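Local coordinates for putative NAD(P)H nitroreductase MhqN (PDB 3BEM), which is a putative FMN-dependent NAD(P)H nitroreductase that may contribute to the breakdown of aromatic compounds and works as a homodimer, at residues S129-E132 with Q137-R140; P51-L56 with I144-L149; D104-L109 with D121-D126. The protein carries 3 engineered substitutions. All blocks are in the same frame, centred on the assembly; numbering follows the deposited sequence.

How the contacts relate
Contacts 3 and 1 follow each other along the chain of a nitroreductase subunit, and contact 2 spans both. Contact 3 joins helix 102-111 to helix 117-134. Contact 1 joins the later part of helix 117-134 to the start of helix 136-161. Contact 2 reaches back from helix 136-161 to the loop 51-56, so its two segments bracket the other contacts in sequence. The centres of contacts 1 and 2 lie about 13 Å apart, and contact 3 is about 17 Å from each. Loop 51-56 links all three: Phe54 packs on Phe130 and Tyr131, and its carbonyl oxygen meets Tyr106 OH. Contact 2 touches FMN directly; contacts 1 and 3 each touch the loop that lines its pocket.

Contact 1: S129-E132 with Q137-R140; sequences SFYE and QFKR
Phe130, Tyr131 and Phe138 form an aromatic cluster between two consecutive helices. Phe138 packs against both other rings: its CE2 serves Tyr131, and its CZ comes closest to Phe130. CE2 lies over one face of the Tyr131 ring, displaced toward the rim, and is 3.8 Å from Tyr131 CD2. This pair is edge-to-face, with planes at 58° and centroids 5.2 Å apart. Phe130 meets Phe138 differently. Phe138 CZ lies at the edge of the Phe130 ring, near its plane, and Phe130 CE1 is 3.5 Å from Phe138 CZ. The two phenylalanine rings are inclined to each other, neither stacked nor edge-to-face. Phe138 holds its CG anti to the backbone N (chi1 179°), which sends the ring across to the other helix.

The polar part of the contact lies one residue further along each segment. Lys139 NZ makes a salt bridge with Glu132 OE1, with 3.0 Å between NZ and OE1. The ammonium group approaches from above the carboxylate plane, 48° out of it. The Lys139 chain is extended beyond CG, while the Glu132 chain bends at chi2 to meet it. Lys139 NZ also forms a salt bridge with Glu136 and a hydrogen bond with Tyr99, so the lysine is shared among several groups. Nearer the backbone, Lys139 CG comes to the edge of the Tyr131 ring. Tyr131 OH is hydrogen-bonded to His58, which fixes the far end of that ring.

On the dimer side, Phe130 packs on Gly170 and Phe138 on Ile169, both of the second subunit. The cluster lies at the junction of helix 117-134 and helix 136-161, where Tyr131 also packs on Ala53 and Leu56 of the loop leading into strand 59-64.

Contact 2: P51-L56 with I144-L149; sequences PSAFNL and IRNASL. With FMN (flavin mononucleotide), chain E.
Asn146 OD1 accepts a hydrogen bond from Ala53 N, at 2.9 Å between N and OD1. This joins the loop 51-56 to helix 136-161 in the FMN pocket of the nitroreductase fold, which is built at the dimer interface. The bond is nearly straight at the hydrogen, 165°. The donor stands above the carbonyl plane of the amide, 37° out of it. Asn146 ND2 is hydrogen-bonded to Glu142 O one turn earlier in the helix. The two bonds hold both ends of the amide and fix its rotation, with the oxygen turned to the loop. Ser52 CA also lies close, 3.4 Å from Asn146 OD1.

A water makes a second bridge. It donates to Pro51 O and to Asn146 O, so it ties the loop backbone to the helix backbone.

The flavin rests on this arrangement. Ala53 lies over a face of the dimethylbenzene ring: Ala53 N is 3.1 Å from FMN C8, and Ala53 CB is 3.4 Å from FMN C7. Leu149 CD1 meets the methyl group, 3.4 Å from FMN C8M, and also packs on Pro51 O. Asn146 OD1 comes near the other methyl carbon, C7M. Pro51 and Asn55 approach the ribityl chain instead. The second subunit completes the site: its Arg23, Ser25, Lys82, Ile169, Arg205 and Arg208 hydrogen-bond to the FMN.

Within the loop, Asn55 N bonds to Ser52 O and Leu56 N to Ala53 O. Ser52 OG bonds to Gln57 N. In the helix, Ile144 O is gripped from opposite faces of its plane by Ser148 N and by Ser148 OG, the latter 2.8 Å from Ile144 O.

Contact 3: D104-L109 with D121-D126; sequences DIYEGL and DHMVQD
Met123, present as selenomethionine, lies over one face of the Tyr106 ring, and this is the tightly packed part of the contact. Its SE is 4.0 Å from the ring centroid and 25° off the ring normal, displaced toward the rim. This is a Met-aromatic contact. The carbon before it helps, since Met123 CG is 3.6 Å from Tyr106 CD2. With CG anti to the backbone N (chi1 178°) and the chain extended through chi2, SE is carried over the ring; the bend at chi3 turns only the terminal methyl. Val124 adds a methyl group: its CG2 is 4.0 Å from Tyr106 CD2.

The two segments belong to helices 102-111 and 117-134, a nearly antiparallel helical hairpin. The axes of 104-109 and 121-126 approach to 10.0 Å, at 154° between N-to-C directions. Tyr106 projects toward 121-126. Its OH is hydrogen-bonded to Phe54 O, in the loop that touches FMN, and to Thr127 OG1 on the second helix. The ring is therefore held at its hydroxyl end as well as over a face.

The packing thins toward the turn that joins the helices. There Leu109 CD1 reaches Met123 SE at 3.9 Å, and both residues are partly exposed. Leu115, in the connecting loop, packs on both side chains. No hydrogen bond crosses between 104-109 and 121-126, and the outer flanks, with Asp104 and Gln125, face solvent.

Contact 1: S129-E132 with Q137-R140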
loop_
_atom_site.group_PDB
_atom_site.type_symbol
_atom_site.label_atom_id
_atom_site.label_comp_id
_atom_site.label_asym_id
_atom_site.label_seq_id
_atom_site.Cartn_x
_atom_site.Cartn_y
_atom_site.Cartn_z
ATOM N N SER B 129 -16.657 -8.284 -15.305
ATOM C CA SER B 129 -15.966 -8.584 -16.524
ATOM C C SER B 129 -14.548 -8.010 -16.576
ATOM O O SER B 129 -13.705 -8.617 -17.176
ATOM C CB SER B 129 -16.784 -8.163 -17.757
ATOM O OG SER B 129 -16.809 -6.765 -17.891
ATOM N N PHE B 130 -14.300 -6.867 -15.945
ATOM C CA PHE B 130 -12.932 -6.344 -15.840
ATOM C C PHE B 130 -11.989 -7.418 -15.249
ATOM O O PHE B 130 -10.924 -7.692 -15.793
ATOM C CB PHE B 130 -12.881 -5.080 -14.981
ATOM C CG PHE B 130 -11.595 -4.321 -15.098
ATOM C CD1 PHE B 130 -10.528 -4.602 -14.268
ATOM C CD2 PHE B 130 -11.449 -3.318 -16.043
ATOM C CE1 PHE B 130 -9.342 -3.908 -14.352
ATOM C CE2 PHE B 130 -10.261 -2.617 -16.143
ATOM C CZ PHE B 130 -9.194 -2.928 -15.307
ATOM N N TYR B 131 -12.396 -8.049 -14.156
ATOM C CA TYR B 131 -11.626 -9.096 -13.537
ATOM C C TYR B 131 -11.604 -10.398 -14.340
ATOM O O TYR B 131 -10.552 -10.919 -14.651
ATOM C CB TYR B 131 -12.121 -9.388 -12.109
ATOM C CG TYR B 131 -11.643 -8.344 -11.107
ATOM C CD1 TYR B 131 -12.173 -7.047 -11.103
ATOM C CD2 TYR B 131 -10.601 -8.633 -10.228
ATOM C CE1 TYR B 131 -11.734 -6.097 -10.191
ATOM C CE2 TYR B 131 -10.156 -7.671 -9.285
ATOM C CZ TYR B 131 -10.707 -6.403 -9.299
ATOM O OH TYR B 131 -10.215 -5.468 -8.417
ATOM N N GLU B 132 -12.770 -10.895 -14.697
ATOM C CA GLU B 132 -12.822 -12.162 -15.444
ATOM C C GLU B 132 -12.101 -12.078 -16.792
ATOM O O GLU B 132 -11.450 -13.041 -17.186
ATOM C CB GLU B 132 -14.270 -12.628 -15.651
ATOM C CG GLU B 132 -15.066 -12.929 -14.389
ATOM C CD GLU B 132 -14.778 -14.293 -13.758
ATOM O OE1 GLU B 132 -13.653 -14.864 -13.944
ATOM O OE2 GLU B 132 -15.706 -14.787 -13.055
ATOM N N GLN B 137 -4.210 -14.452 -12.781
ATOM C CA GLN B 137 -3.053 -13.674 -12.341
ATOM C C GLN B 137 -3.508 -12.275 -11.897
ATOM O O GLN B 137 -3.068 -11.801 -10.852
ATOM C CB GLN B 137 -1.960 -13.562 -13.409
ATOM C CG GLN B 137 -0.713 -12.887 -12.905
ATOM C CD GLN B 137 0.415 -12.809 -13.930
ATOM O OE1 GLN B 137 1.494 -13.376 -13.716
ATOM N NE2 GLN B 137 0.180 -12.086 -15.043
ATOM N N PHE B 138 -4.339 -11.627 -12.713
ATOM C CA PHE B 138 -4.840 -10.298 -12.393
ATOM C C PHE B 138 -5.615 -10.291 -11.054
ATOM O O PHE B 138 -5.440 -9.391 -10.241
ATOM C CB PHE B 138 -5.701 -9.720 -13.510
ATOM C CG PHE B 138 -6.240 -8.349 -13.187
ATOM C CD1 PHE B 138 -5.382 -7.249 -13.185
ATOM C CD2 PHE B 138 -7.573 -8.161 -12.818
ATOM C CE1 PHE B 138 -5.851 -5.983 -12.837
ATOM C CE2 PHE B 138 -8.033 -6.892 -12.478
ATOM C CZ PHE B 138 -7.144 -5.813 -12.485
ATOM N N LYS B 139 -6.482 -11.271 -10.832
ATOM C CA LYS B 139 -7.231 -11.415 -9.595
ATOM C C LYS B 139 -6.314 -11.473 -8.394
ATOM O O LYS B 139 -6.585 -10.873 -7.363
ATOM C CB LYS B 139 -8.104 -12.678 -9.618
ATOM C CG LYS B 139 -9.285 -12.623 -10.607
ATOM C CD LYS B 139 -9.969 -13.956 -10.671
ATOM C CE LYS B 139 -10.967 -14.003 -11.788
ATOM N NZ LYS B 139 -11.591 -15.374 -11.827
ATOM N N ARG B 140 -5.202 -12.201 -8.537
ATOM C CA ARG B 140 -4.233 -12.305 -7.454
ATOM C C ARG B 140 -3.428 -11.011 -7.297
ATOM O O ARG B 140 -3.147 -10.601 -6.159
ATOM C CB ARG B 140 -3.316 -13.514 -7.713
ATOM C CG ARG B 140 -2.314 -13.755 -6.629
ATOM C CD ARG B 140 -1.653 -15.121 -6.775
ATOM N NE ARG B 140 -0.688 -15.217 -5.711
ATOM C CZ ARG B 140 0.553 -14.786 -5.795
ATOM N NH1 ARG B 140 1.029 -14.321 -6.933
ATOM N NH2 ARG B 140 1.325 -14.835 -4.713
#

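Contact 2: P51-L56 with I144-L149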
loop_
_atom_site.group_PDB
_atom_site.type_symbol
_atom_site.label_atom_id
_atom_site.label_comp_id
_atom_site.label_asym_id
_atom_site.label_seq_id
_atom_site.Cartn_x
_atom_site.Cartn_y
_atom_site.Cartn_z
ATOM N N PRO B 51 -8.685 3.680 -0.212
ATOM C CA PRO B 51 -9.226 3.386 -1.544
ATOM C C PRO B 51 -9.026 1.905 -1.890
ATOM O O PRO B 51 -8.085 1.254 -1.419
ATOM C CB PRO B 51 -8.384 4.236 -2.455
ATOM C CG PRO B 51 -7.069 4.236 -1.754
ATOM C CD PRO B 51 -7.376 4.334 -0.307
ATOM N N SER B 52 -9.941 1.392 -2.728
ATOM C CA SER B 52 -9.781 0.042 -3.283
ATOM C C SER B 52 -10.408 0.044 -4.678
ATOM O O SER B 52 -11.339 0.778 -4.945
ATOM C CB SER B 52 -10.440 -1.040 -2.411
ATOM O OG SER B 52 -11.866 -0.993 -2.403
ATOM N N ALA B 53 -9.838 -0.777 -5.564
ATOM C CA ALA B 53 -10.269 -0.832 -6.967
ATOM C C ALA B 53 -11.753 -1.168 -7.002
ATOM O O ALA B 53 -12.172 -2.113 -6.380
ATOM C CB ALA B 53 -9.498 -1.894 -7.698
ATOM N N PHE B 54 -12.534 -0.337 -7.704
ATOM C CA PHE B 54 -13.976 -0.535 -7.872
ATOM C C PHE B 54 -14.741 -0.568 -6.557
ATOM O O PHE B 54 -15.868 -1.079 -6.497
ATOM C CB PHE B 54 -14.255 -1.841 -8.675
ATOM C CG PHE B 54 -13.572 -1.896 -10.027
ATOM C CD1 PHE B 54 -14.172 -1.350 -11.140
ATOM C CD2 PHE B 54 -12.329 -2.490 -10.160
ATOM C CE1 PHE B 54 -13.531 -1.405 -12.358
ATOM C CE2 PHE B 54 -11.675 -2.536 -11.377
ATOM C CZ PHE B 54 -12.283 -1.991 -12.472
ATOM N N ASN B 55 -14.131 -0.049 -5.479
ATOM C CA ASN B 55 -14.691 -0.115 -4.130
ATOM C C ASN B 55 -15.016 -1.540 -3.697
ATOM O O ASN B 55 -15.960 -1.755 -2.965
ATOM C CB ASN B 55 -15.909 0.762 -4.039
ATOM C CG ASN B 55 -16.377 0.994 -2.625
ATOM O OD1 ASN B 55 -15.569 1.106 -1.700
ATOM N ND2 ASN B 55 -17.733 1.061 -2.442
ATOM N N LEU B 56 -14.266 -2.519 -4.223
ATOM C CA LEU B 56 -14.504 -3.917 -3.886
ATOM C C LEU B 56 -14.017 -4.312 -2.488
ATOM O O LEU B 56 -14.415 -5.361 -1.981
ATOM C CB LEU B 56 -13.906 -4.837 -4.942
ATOM C CG LEU B 56 -14.626 -4.821 -6.285
ATOM C CD1 LEU B 56 -13.786 -5.594 -7.230
ATOM C CD2 LEU B 56 -16.029 -5.442 -6.150
ATOM N N ILE B 144 -3.140 -8.609 -3.854
ATOM C CA ILE B 144 -1.899 -8.084 -3.285
ATOM C C ILE B 144 -1.906 -6.567 -3.265
ATOM O O ILE B 144 -1.616 -5.942 -2.243
ATOM C CB ILE B 144 -0.690 -8.639 -4.042
ATOM C CG1 ILE B 144 -0.596 -10.155 -3.861
ATOM C CG2 ILE B 144 0.602 -7.945 -3.582
ATOM C CD1 ILE B 144 0.473 -10.811 -4.781
ATOM N N ARG B 145 -2.311 -5.957 -4.379
ATOM C CA ARG B 145 -2.262 -4.494 -4.526
ATOM C C ARG B 145 -3.196 -3.805 -3.540
ATOM O O ARG B 145 -2.806 -2.902 -2.815
ATOM C CB ARG B 145 -2.547 -4.116 -5.957
ATOM C CG ARG B 145 -2.743 -2.639 -6.204
ATOM C CD ARG B 145 -2.505 -2.277 -7.732
ATOM N NE ARG B 145 -3.160 -3.259 -8.582
ATOM C CZ ARG B 145 -2.558 -3.996 -9.501
ATOM N NH1 ARG B 145 -1.289 -3.788 -9.843
ATOM N NH2 ARG B 145 -3.252 -4.916 -10.122
ATOM N N ASN B 146 -4.439 -4.215 -3.527
ATOM C CA ASN B 146 -5.423 -3.547 -2.703
ATOM C C ASN B 146 -5.150 -3.803 -1.206
ATOM O O ASN B 146 -5.282 -2.885 -0.362
ATOM C CB ASN B 146 -6.815 -3.915 -3.111
ATOM C CG ASN B 146 -7.202 -3.295 -4.422
ATOM O OD1 ASN B 146 -7.489 -2.102 -4.485
ATOM N ND2 ASN B 146 -7.119 -4.094 -5.510
ATOM N N ALA B 147 -4.752 -5.043 -0.833
ATOM C CA ALA B 147 -4.445 -5.340 0.569
ATOM C C ALA B 147 -3.219 -4.533 1.029
ATOM O O ALA B 147 -3.094 -4.153 2.184
ATOM C CB ALA B 147 -4.213 -6.834 0.848
ATOM N N SER B 148 -2.282 -4.261 0.129
ATOM C CA SER B 148 -1.072 -3.528 0.513
ATOM C C SER B 148 -1.340 -2.036 0.726
ATOM O O SER B 148 -0.784 -1.431 1.633
ATOM C CB SER B 148 0.064 -3.791 -0.529
ATOM O OG SER B 148 0.469 -5.157 -0.545
ATOM N N LEU B 149 -2.183 -1.434 -0.117
ATOM C CA LEU B 149 -2.691 -0.083 0.133
ATOM C C LEU B 149 -3.314 -0.042 1.556
ATOM O O LEU B 149 -3.077 0.888 2.317
ATOM C CB LEU B 149 -3.746 0.280 -0.879
ATOM C CG LEU B 149 -3.270 0.545 -2.318
ATOM C CD1 LEU B 149 -4.521 0.617 -3.208
ATOM C CD2 LEU B 149 -2.452 1.840 -2.478
HETATM N N1 FMN E . -10.804 5.152 -10.211
HETATM C C2 FMN E . -11.019 5.471 -11.537
HETATM O O2 FMN E . -11.757 6.425 -11.817
HETATM N N3 FMN E . -10.427 4.725 -12.546
HETATM C C4 FMN E . -9.614 3.636 -12.262
HETATM O O4 FMN E . -8.969 3.139 -13.211
HETATM C C4A FMN E . -9.408 3.307 -10.893
HETATM N N5 FMN E . -8.614 2.221 -10.530
HETATM C C5A FMN E . -8.352 1.982 -9.184
HETATM C C6 FMN E . -7.482 0.944 -8.810
HETATM C C7 FMN E . -7.214 0.627 -7.454
HETATM C C7M FMN E . -5.884 -0.017 -7.112
HETATM C C8 FMN E . -7.815 1.407 -6.474
HETATM C C8M FMN E . -7.118 1.559 -5.160
HETATM C C9 FMN E . -8.684 2.450 -6.837
HETATM C C9A FMN E . -8.974 2.764 -8.177
HETATM N N10 FMN E . -9.819 3.811 -8.529
HETATM C C10 FMN E . -10.000 4.093 -9.877
HETATM C "C1'" FMN E . -10.637 4.541 -7.470
HETATM C "C2'" FMN E . -11.665 3.640 -6.726
HETATM O "O2'" FMN E . -12.848 3.456 -7.497
HETATM C "C3'" FMN E . -12.004 4.295 -5.370
HETATM O "O3'" FMN E . -10.810 4.240 -4.563
HETATM C "C4'" FMN E . -13.250 3.720 -4.658
HETATM O "O4'" FMN E . -14.430 3.837 -5.443
HETATM C "C5'" FMN E . -13.614 4.439 -3.340
HETATM O "O5'" FMN E . -13.656 5.872 -3.420
HETATM P P FMN E . -12.911 6.678 -2.243
HETATM O O1P FMN E . -12.995 8.109 -2.461
HETATM O O2P FMN E . -13.616 6.454 -1.003
HETATM O O3P FMN E . -11.530 6.188 -2.343
HETATM O O HOH W 1 -7.613 -1.384 -0.495
#

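Contact 3: D104-L109 with D121-D126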
loop_
_atom_site.group_PDB
_atom_site.type_symbol
_atom_site.label_atom_id
_atom_site.label_comp_id
_atom_site.label_asym_id
_atom_site.label_seq_id
_atom_site.Cartn_x
_atom_site.Cartn_y
_atom_site.Cartn_z
ATOM N N ASP B 104 -23.471 -7.192 -4.412
ATOM C CA ASP B 104 -23.846 -6.779 -3.065
ATOM C C ASP B 104 -23.355 -5.402 -2.698
ATOM O O ASP B 104 -24.092 -4.618 -2.106
ATOM C CB ASP B 104 -23.322 -7.777 -2.026
ATOM C CG ASP B 104 -24.018 -9.140 -2.106
ATOM O OD1 ASP B 104 -25.270 -9.201 -2.267
ATOM O OD2 ASP B 104 -23.292 -10.162 -2.012
ATOM N N ILE B 105 -22.099 -5.091 -3.029
ATOM C CA ILE B 105 -21.541 -3.787 -2.670
ATOM C C ILE B 105 -22.291 -2.616 -3.321
ATOM O O ILE B 105 -22.534 -1.593 -2.656
ATOM C CB ILE B 105 -20.037 -3.745 -2.971
ATOM C CG1 ILE B 105 -19.329 -4.742 -2.045
ATOM C CG2 ILE B 105 -19.496 -2.274 -2.841
ATOM C CD1 ILE B 105 -17.817 -4.882 -2.278
ATOM N N TYR B 106 -22.722 -2.789 -4.566
ATOM C CA TYR B 106 -23.315 -1.719 -5.354
ATOM C C TYR B 106 -24.846 -1.624 -5.160
ATOM O O TYR B 106 -25.470 -0.694 -5.616
ATOM C CB TYR B 106 -23.031 -1.866 -6.843
ATOM C CG TYR B 106 -21.571 -1.926 -7.220
ATOM C CD1 TYR B 106 -20.583 -1.428 -6.358
ATOM C CD2 TYR B 106 -21.176 -2.431 -8.437
ATOM C CE1 TYR B 106 -19.227 -1.515 -6.695
ATOM C CE2 TYR B 106 -19.877 -2.519 -8.771
ATOM C CZ TYR B 106 -18.890 -2.050 -7.902
ATOM O OH TYR B 106 -17.556 -2.140 -8.293
ATOM N N GLU B 107 -25.416 -2.567 -4.445
ATOM C CA GLU B 107 -26.880 -2.680 -4.358
ATOM C C GLU B 107 -27.537 -1.461 -3.718
ATOM O O GLU B 107 -28.608 -1.041 -4.138
ATOM C CB GLU B 107 -27.248 -3.939 -3.609
ATOM C CG GLU B 107 -28.647 -4.384 -3.932
ATOM C CD GLU B 107 -28.926 -5.838 -3.592
ATOM O OE1 GLU B 107 -28.079 -6.492 -2.954
ATOM O OE2 GLU B 107 -30.024 -6.319 -3.976
ATOM N N GLY B 108 -26.904 -0.857 -2.713
ATOM C CA GLY B 108 -27.509 0.334 -2.084
ATOM C C GLY B 108 -27.726 1.503 -3.044
ATOM O O GLY B 108 -28.637 2.308 -2.862
ATOM N N LEU B 109 -26.869 1.610 -4.055
ATOM C CA LEU B 109 -27.041 2.597 -5.146
ATOM C C LEU B 109 -28.400 2.405 -5.840
ATOM O O LEU B 109 -29.045 3.368 -6.174
ATOM C CB LEU B 109 -25.934 2.492 -6.174
ATOM C CG LEU B 109 -24.555 2.861 -5.580
ATOM C CD1 LEU B 109 -23.512 2.466 -6.576
ATOM C CD2 LEU B 109 -24.509 4.329 -5.274
ATOM N N ASP B 121 -27.181 -3.167 -13.013
ATOM C CA ASP B 121 -26.723 -4.401 -13.657
ATOM C C ASP B 121 -25.496 -4.181 -14.523
ATOM O O ASP B 121 -24.590 -5.029 -14.546
ATOM C CB ASP B 121 -27.835 -5.029 -14.509
ATOM C CG ASP B 121 -28.942 -5.629 -13.666
ATOM O OD1 ASP B 121 -28.755 -5.827 -12.452
ATOM O OD2 ASP B 121 -30.024 -5.915 -14.225
ATOM N N HIS B 122 -25.463 -3.041 -15.224
ATOM C CA HIS B 122 -24.354 -2.690 -16.096
ATOM C C HIS B 122 -23.074 -2.474 -15.265
ATOM O O HIS B 122 -21.978 -2.925 -15.641
ATOM C CB HIS B 122 -24.673 -1.408 -16.874
ATOM C CG HIS B 122 -23.554 -0.957 -17.755
ATOM N ND1 HIS B 122 -23.255 -1.584 -18.947
ATOM C CD2 HIS B 122 -22.642 0.035 -17.608
ATOM C CE1 HIS B 122 -22.215 -0.991 -19.501
ATOM N NE2 HIS B 122 -21.810 -0.018 -18.701
HETATM N N MSE B 123 -23.232 -1.765 -14.154
HETATM C CA MSE B 123 -22.073 -1.461 -13.297
HETATM C C MSE B 123 -21.461 -2.737 -12.714
HETATM O O MSE B 123 -20.229 -2.888 -12.686
HETATM C CB MSE B 123 -22.455 -0.524 -12.194
HETATM C CG MSE B 123 -21.321 -0.207 -11.265
HETATM SE SE MSE B 123 -21.886 0.897 -9.766
HETATM C CE MSE B 123 -22.258 2.542 -10.802
ATOM N N VAL B 124 -22.307 -3.620 -12.204
ATOM C CA VAL B 124 -21.861 -4.931 -11.703
ATOM C C VAL B 124 -21.157 -5.692 -12.839
ATOM O O VAL B 124 -20.017 -6.182 -12.700
ATOM C CB VAL B 124 -23.048 -5.737 -11.141
ATOM C CG1 VAL B 124 -22.624 -7.139 -10.781
ATOM C CG2 VAL B 124 -23.755 -5.029 -9.968
ATOM N N GLN B 125 -21.791 -5.722 -14.016
ATOM C CA GLN B 125 -21.186 -6.399 -15.174
ATOM C C GLN B 125 -19.840 -5.831 -15.617
ATOM O O GLN B 125 -18.936 -6.614 -15.918
ATOM C CB GLN B 125 -22.184 -6.459 -16.372
ATOM C CG GLN B 125 -23.281 -7.485 -16.125
ATOM C CD GLN B 125 -24.369 -7.526 -17.225
ATOM O OE1 GLN B 125 -24.537 -6.565 -18.004
ATOM N NE2 GLN B 125 -25.110 -8.653 -17.283
ATOM N N ASP B 126 -19.675 -4.503 -15.615
ATOM C CA ASP B 126 -18.391 -3.856 -15.901
ATOM C C ASP B 126 -17.301 -4.353 -14.935
ATOM O O ASP B 126 -16.212 -4.740 -15.372
ATOM C CB ASP B 126 -18.483 -2.322 -15.780
ATOM C CG ASP B 126 -19.046 -1.626 -17.053
ATOM O OD1 ASP B 126 -19.232 -2.279 -18.109
ATOM O OD2 ASP B 126 -19.290 -0.389 -16.975
#